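Local coordinates for protein ribonuclease T2 (Homo sapiens, PDB 3T0O) that cleaves single-stranded RNA, preferentially between purine and uridine residues, and thereby degrades microbial RNA for sensing by TLR8 in innate immunity, at residues A[99-102]-A[103-106]; A[125-129]-A[130-134]. All blocks are in the same frame, centred on the assembly; numbering follows the deposited sequence.

Contact 1 of 2, residues A[99-102]-A[103-106]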
ATOM      1  N   ALA A  99     -11.709  11.861   4.672  1.00 15.70           N
ATOM      2  CA  ALA A  99     -12.748  12.116   5.728  1.00 17.48           C
ATOM      3  C   ALA A  99     -14.058  12.749   5.257  1.00 19.06           C
ATOM      4  O   ALA A  99     -15.000  12.898   6.018  1.00 19.55           O
ATOM      5  CB  ALA A  99     -12.154  12.979   6.824  1.00 18.24           C
ATOM      6  N   GLN A 100     -14.110  13.176   4.006  1.00 17.93           N
ATOM      7  CA  GLN A 100     -15.388  13.523   3.401  1.00 19.02           C
ATOM      8  C   GLN A 100     -16.375  12.374   3.386  1.00 20.47           C
ATOM      9  O   GLN A 100     -17.577  12.592   3.242  1.00 23.24           O
ATOM     10  CB  GLN A 100     -15.128  13.922   1.985  1.00 18.87           C
ATOM     11  CG  GLN A 100     -14.403  15.171   1.924  1.00 21.27           C
ATOM     12  CD  GLN A 100     -13.937  15.439   0.530  1.00 23.71           C
ATOM     13  OE1 GLN A 100     -14.612  15.055  -0.468  1.00 25.22           O
ATOM     14  NE2 GLN A 100     -12.791  16.040   0.444  1.00 21.00           N
ATOM     15  N   VAL A 101     -15.861  11.159   3.466  1.00 18.91           N
ATOM     16  CA  VAL A 101     -16.684   9.961   3.505  1.00 21.11           C
ATOM     17  C   VAL A 101     -17.016   9.622   4.944  1.00 21.56           C
ATOM     18  O   VAL A 101     -16.144   9.593   5.777  1.00 19.45           O
ATOM     19  CB  VAL A 101     -15.919   8.787   2.864  1.00 21.08           C
ATOM     20  CG1 VAL A 101     -16.589   7.470   3.192  1.00 24.36           C
ATOM     21  CG2 VAL A 101     -15.825   9.031   1.342  1.00 25.66           C
ATOM     22  N   ASP A 102     -18.284   9.346   5.224  1.00 21.73           N
ATOM     23  CA  ASP A 102     -18.703   9.189   6.641  1.00 23.65           C
ATOM     24  C   ASP A 102     -17.953   8.028   7.272  1.00 21.56           C
ATOM     25  O   ASP A 102     -17.453   8.162   8.392  1.00 22.43           O
ATOM     26  CB  ASP A 102     -20.210   8.951   6.821  1.00 22.73           C
ATOM     27  CG  ASP A 102     -21.053  10.215   6.756  1.00 28.90           C
ATOM     28  OD1 ASP A 102     -20.546  11.330   6.566  1.00 29.89           O
ATOM     29  OD2 ASP A 102     -22.274  10.055   6.843  1.00 29.54           O
ATOM     30  N   ALA A 103     -17.762   6.946   6.514  1.00 22.06           N
ATOM     31  CA  ALA A 103     -17.048   5.773   7.058  1.00 21.32           C
ATOM     32  C   ALA A 103     -15.594   6.055   7.408  1.00 20.76           C
ATOM     33  O   ALA A 103     -15.000   5.268   8.149  1.00 21.00           O
ATOM     34  CB  ALA A 103     -17.062   4.617   6.063  1.00 22.84           C
ATOM     35  N   LEU A 104     -15.057   7.178   6.931  1.00 18.80           N
ATOM     36  CA  LEU A 104     -13.643   7.485   7.103  1.00 16.16           C
ATOM     37  C   LEU A 104     -13.467   8.834   7.787  1.00 16.74           C
ATOM     38  O   LEU A 104     -12.364   9.408   7.716  1.00 16.89           O
ATOM     39  CB  LEU A 104     -12.954   7.569   5.719  1.00 16.24           C
ATOM     40  CG  LEU A 104     -13.125   6.325   4.828  1.00 15.67           C
ATOM     41  CD1 LEU A 104     -12.468   6.569   3.494  1.00 15.97           C
ATOM     42  CD2 LEU A 104     -12.602   5.075   5.509  1.00 18.06           C
ATOM     43  N   ASN A 105     -14.516   9.310   8.462  1.00 17.99           N
ATOM     44  CA  ASN A 105     -14.596  10.715   8.872  1.00 18.66           C
ATOM     45  C   ASN A 105     -13.948  11.040  10.225  1.00 19.59           C
ATOM     46  O   ASN A 105     -14.236  12.076  10.824  1.00 20.65           O
ATOM     47  CB  ASN A 105     -16.035  11.240   8.720  1.00 19.35           C
ATOM     48  CG  ASN A 105     -16.921  10.819   9.865  1.00 21.11           C
ATOM     49  OD1 ASN A 105     -16.528   9.990  10.686  1.00 18.93           O
ATOM     50  ND2 ASN A 105     -18.133  11.337   9.910  1.00 24.86           N
ATOM     51  N   SER A 106     -13.033  10.195  10.668  1.00 19.01           N
ATOM     52  CA  SER A 106     -12.235  10.501  11.849  1.00 19.39           C
ATOM     53  C   SER A 106     -10.927   9.787  11.650  1.00 17.70           C
ATOM     54  O   SER A 106     -10.855   8.902  10.843  1.00 16.50           O
ATOM     55  CB  SER A 106     -12.913  10.036  13.149  1.00 21.38           C
ATOM     56  OG  SER A 106     -12.909   8.595  13.233  1.00 20.44           O
TER
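Val101 and Leu104 form the close-packed half of this short local contact, their side chains lying side by side and pointing the same way. Val101 CG1, anti to its own backbone N (chi1 166°), is turned over the start of the next segment, where it meets Leu104 CG at 4.0 Å and Ala103 CB at 4.1 Å. Both the valine and the leucine are buried, and the side chain of Val101 also touches Trp10 and Lys181. The backbones of the same two residues are joined as well, Leu104 N donating to Val101 O over 2.9 Å from above the carbonyl plane. A second bond follows one residue further on, Asn105 N reaching Asp102 O at 3.2 Å, again from well outside the plane. Two successive i to i+3 bonds, with Asp102 and Ala103 in 3-10 conformation, make a single tight turn in the loop that links helix 84-98 to helix 107-121. Ala99 comes against the far end of the turn: its CA lies 3.4 Å from Leu104 O in a CA-H...O contact, and its methyl group packs on Trp55.

The solvent side is looser. Asp102 points outward, and its OD1 stays 4.1 Å from Asn105 ND2, with carboxylate and amide planes 48° apart. With CG between its backbone N and carbonyl carbon (chi1 80°), Asn105 folds its amide back over the turn and puts OD1 3.1 Å from Asp102 O. Two acceptors so near each other are reconciled by Lys109, whose NZ is hydrogen-bonded to both. One residue on, Ser106 occupies the N-cap position of helix 107-121, and its OG accepts from Lys109 N.

Contact 2 of 2, residues A[125-129]-A[130-134]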
ATOM      1  N   SER A 125      -2.122 -13.493   0.949  1.00 10.87           N
ATOM      2  CA  SER A 125      -2.611 -14.874   0.769  1.00 11.69           C
ATOM      3  C   SER A 125      -2.986 -15.090  -0.670  1.00 12.46           C
ATOM      4  O   SER A 125      -2.781 -16.191  -1.158  1.00 15.34           O
ATOM      5  CB  SER A 125      -3.814 -15.172   1.661  1.00 14.19           C
ATOM      6  OG  SER A 125      -3.351 -15.147   2.985  1.00 17.93           O
ATOM      7  N   VAL A 126      -3.534 -14.080  -1.314  1.00 12.62           N
ATOM      8  CA  VAL A 126      -3.937 -14.208  -2.709  1.00 13.77           C
ATOM      9  C   VAL A 126      -2.769 -14.597  -3.590  1.00 12.20           C
ATOM     10  O   VAL A 126      -2.850 -15.588  -4.370  1.00 15.58           O
ATOM     11  CB  VAL A 126      -4.578 -12.939  -3.152  1.00 13.23           C
ATOM     12  CG1 VAL A 126      -4.711 -12.834  -4.627  1.00 16.46           C
ATOM     13  CG2 VAL A 126      -5.926 -12.845  -2.465  1.00 17.41           C
ATOM     14  N   LEU A 127      -1.650 -13.857  -3.412  1.00 11.84           N
ATOM     15  CA  LEU A 127      -0.517 -14.132  -4.260  1.00 12.27           C
ATOM     16  C   LEU A 127       0.003 -15.532  -3.988  1.00 12.37           C
ATOM     17  O   LEU A 127       0.320 -16.286  -4.928  1.00 14.10           O
ATOM     18  CB  LEU A 127       0.596 -13.072  -3.990  1.00 10.88           C
ATOM     19  CG  LEU A 127       0.220 -11.764  -4.656  1.00 11.22           C
ATOM     20  CD1 LEU A 127       1.263 -10.718  -4.070  1.00 14.69           C
ATOM     21  CD2 LEU A 127       0.285 -11.760  -6.164  1.00 13.92           C
ATOM     22  N   LEU A 128       0.169 -15.865  -2.699  1.00 11.28           N
ATOM     23  CA  LEU A 128       0.748 -17.173  -2.392  1.00 13.70           C
ATOM     24  C   LEU A 128      -0.102 -18.299  -2.892  1.00 14.67           C
ATOM     25  O   LEU A 128       0.457 -19.279  -3.378  1.00 17.43           O
ATOM     26  CB  LEU A 128       1.018 -17.298  -0.896  1.00 14.25           C
ATOM     27  CG  LEU A 128       2.135 -16.370  -0.456  1.00 16.42           C
ATOM     28  CD1 LEU A 128       2.138 -16.312   1.098  1.00 19.28           C
ATOM     29  CD2 LEU A 128       3.499 -16.759  -1.079  1.00 19.10           C
ATOM     30  N   LYS A 129      -1.430 -18.171  -2.794  1.00 13.62           N
ATOM     31  CA  LYS A 129      -2.321 -19.231  -3.289  1.00 15.80           C
ATOM     32  C   LYS A 129      -2.204 -19.397  -4.779  1.00 16.94           C
ATOM     33  O   LYS A 129      -2.411 -20.532  -5.300  1.00 18.49           O
ATOM     34  CB  LYS A 129      -3.767 -18.862  -2.910  1.00 14.64           C
ATOM     35  CG  LYS A 129      -4.696 -19.920  -3.383  1.00 15.62           C
ATOM     36  CD  LYS A 129      -5.993 -19.761  -2.722  1.00 16.96           C
ATOM     37  CE  LYS A 129      -6.895 -20.876  -3.185  1.00 22.33           C
ATOM     38  NZ  LYS A 129      -8.124 -20.750  -2.424  1.00 25.80           N
ATOM     39  N   LEU A 130      -1.859 -18.309  -5.457  1.00 17.14           N
ATOM     40  CA  LEU A 130      -1.676 -18.330  -6.879  1.00 20.24           C
ATOM     41  C   LEU A 130      -0.300 -18.893  -7.238  1.00 19.54           C
ATOM     42  O   LEU A 130       0.019 -19.029  -8.443  1.00 22.07           O
ATOM     43  CB  LEU A 130      -1.880 -16.909  -7.405  1.00 19.19           C
ATOM     44  CG  LEU A 130      -3.244 -16.158  -7.348  1.00 20.74           C
ATOM     45  CD1 LEU A 130      -3.118 -14.706  -7.637  1.00 24.24           C
ATOM     46  CD2 LEU A 130      -4.239 -16.801  -8.351  1.00 24.79           C
ATOM     47  N   GLY A 131       0.550 -19.160  -6.246  1.00 17.83           N
ATOM     48  CA  GLY A 131       1.916 -19.639  -6.536  1.00 19.03           C
ATOM     49  C   GLY A 131       2.872 -18.530  -6.837  1.00 18.48           C
ATOM     50  O   GLY A 131       4.029 -18.785  -7.290  1.00 18.51           O
ATOM     51  N   ILE A 132       2.428 -17.302  -6.582  1.00 13.50           N
ATOM     52  CA  ILE A 132       3.338 -16.170  -6.839  1.00 12.92           C
ATOM     53  C   ILE A 132       4.037 -15.784  -5.573  1.00 13.39           C
ATOM     54  O   ILE A 132       3.447 -15.144  -4.706  1.00 13.41           O
ATOM     55  CB  ILE A 132       2.558 -14.988  -7.424  1.00 12.28           C
ATOM     56  CG1 ILE A 132       1.844 -15.491  -8.662  1.00 15.85           C
ATOM     57  CG2 ILE A 132       3.533 -13.849  -7.703  1.00 12.64           C
ATOM     58  CD1 ILE A 132       0.968 -14.412  -9.311  1.00 20.10           C
ATOM     59  N   LYS A 133       5.260 -16.263  -5.421  1.00 12.47           N
ATOM     60  CA  LYS A 133       6.053 -16.084  -4.242  1.00 13.58           C
ATOM     61  C   LYS A 133       7.336 -15.364  -4.580  1.00 12.52           C
ATOM     62  O   LYS A 133       7.824 -15.465  -5.704  1.00 14.64           O
ATOM     63  CB  LYS A 133       6.321 -17.454  -3.608  1.00 15.67           C
ATOM     64  CG  LYS A 133       7.182 -18.391  -4.462  1.00 17.17           C
ATOM     65  CD  LYS A 133       7.327 -19.714  -3.707  1.00 25.51           C
ATOM     66  CE  LYS A 133       8.370 -20.583  -4.443  1.00 29.85           C
ATOM     67  NZ  LYS A 133       7.764 -21.245  -5.667  1.00 36.69           N
ATOM     68  N   PRO A 134       7.913 -14.633  -3.613  1.00 11.83           N
ATOM     69  CA  PRO A 134       9.230 -14.063  -3.910  1.00 12.17           C
ATOM     70  C   PRO A 134      10.204 -15.136  -4.363  1.00 13.93           C
ATOM     71  O   PRO A 134      10.217 -16.256  -3.838  1.00 15.91           O
ATOM     72  CB  PRO A 134       9.653 -13.391  -2.590  1.00 13.91           C
ATOM     73  CG  PRO A 134       8.270 -13.153  -1.922  1.00 13.88           C
ATOM     74  CD  PRO A 134       7.446 -14.377  -2.245  1.00 12.25           C
TER
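With CG1 anti to the backbone N (chi1 165°), Val126 meets Leu130, whose CG lies anti to its carbonyl carbon (chi1 -66°); the two side chains run side by side, one helical turn apart, and Val126 CG1 touches Leu130 CD1 at 3.9 Å. This pair lies on the last turn before a Schellman motif, which ends helix 123-129 by turning the chain at a residue of positive phi, here Gly131 (phi 84°). Two backbone bonds lead back into the last turn. Ile132 N, five residues on, donates to Leu127 O over 2.9 Å, its N tilted out of the carbonyl plane, while Gly131 N reaches Leu128 O at 2.9 Å from well above that carbonyl's plane. Leu130 N still keeps the helical pattern, bonding to Val126 O at 3.1 Å, and adds a weak second bond to Leu127 O. That carbonyl is thus held mainly by Ile132 at the point where regular helical bonding stops.

The two residues joined by the 6-to-1 bond also meet through their side chains, the apolar contact that goes with this motif. Leu127 and Ile132 cross at a slant, Leu127 CD2 coming within 4.1 Å of Ile132 CB. Both are buried: Leu127 packs on Trp38 and Tyr224, and Ile132 on Phe144 of helix 141-152. The same helix receives the other pair, through Leu148 and Tyr152 against Val126 and Ala147 against Leu130, so the capped end is fixed to a neighbouring helix along one side.

Toward solvent the contact thins. Lys129 extends outward with its chain fully stretched, and the exposed Leu128 crosses Lys133 at about a right angle, its CD2 resting 3.9 Å from Lys133 CB.

Followed from the N terminus, the two contacts come in series, neither enclosing nor crossing the other. Contact 1 closes first, as a turn within the connection between helices 84-98 and 107-121, close behind the helix that carries the predicted active-site residue His94. The chain then runs through helix 107-121 to helix 123-129, where contact 2 ends the helix and sends the chain toward strand 139-140. The centres of contact 1 and contact 2 lie about 33 Å apart, on opposite sides of the chain's centre. Contact 1 lies between consecutive helices with Trp10 and Trp55 touching it, while contact 2 sets the end of helix 123-129 against helix 141-152.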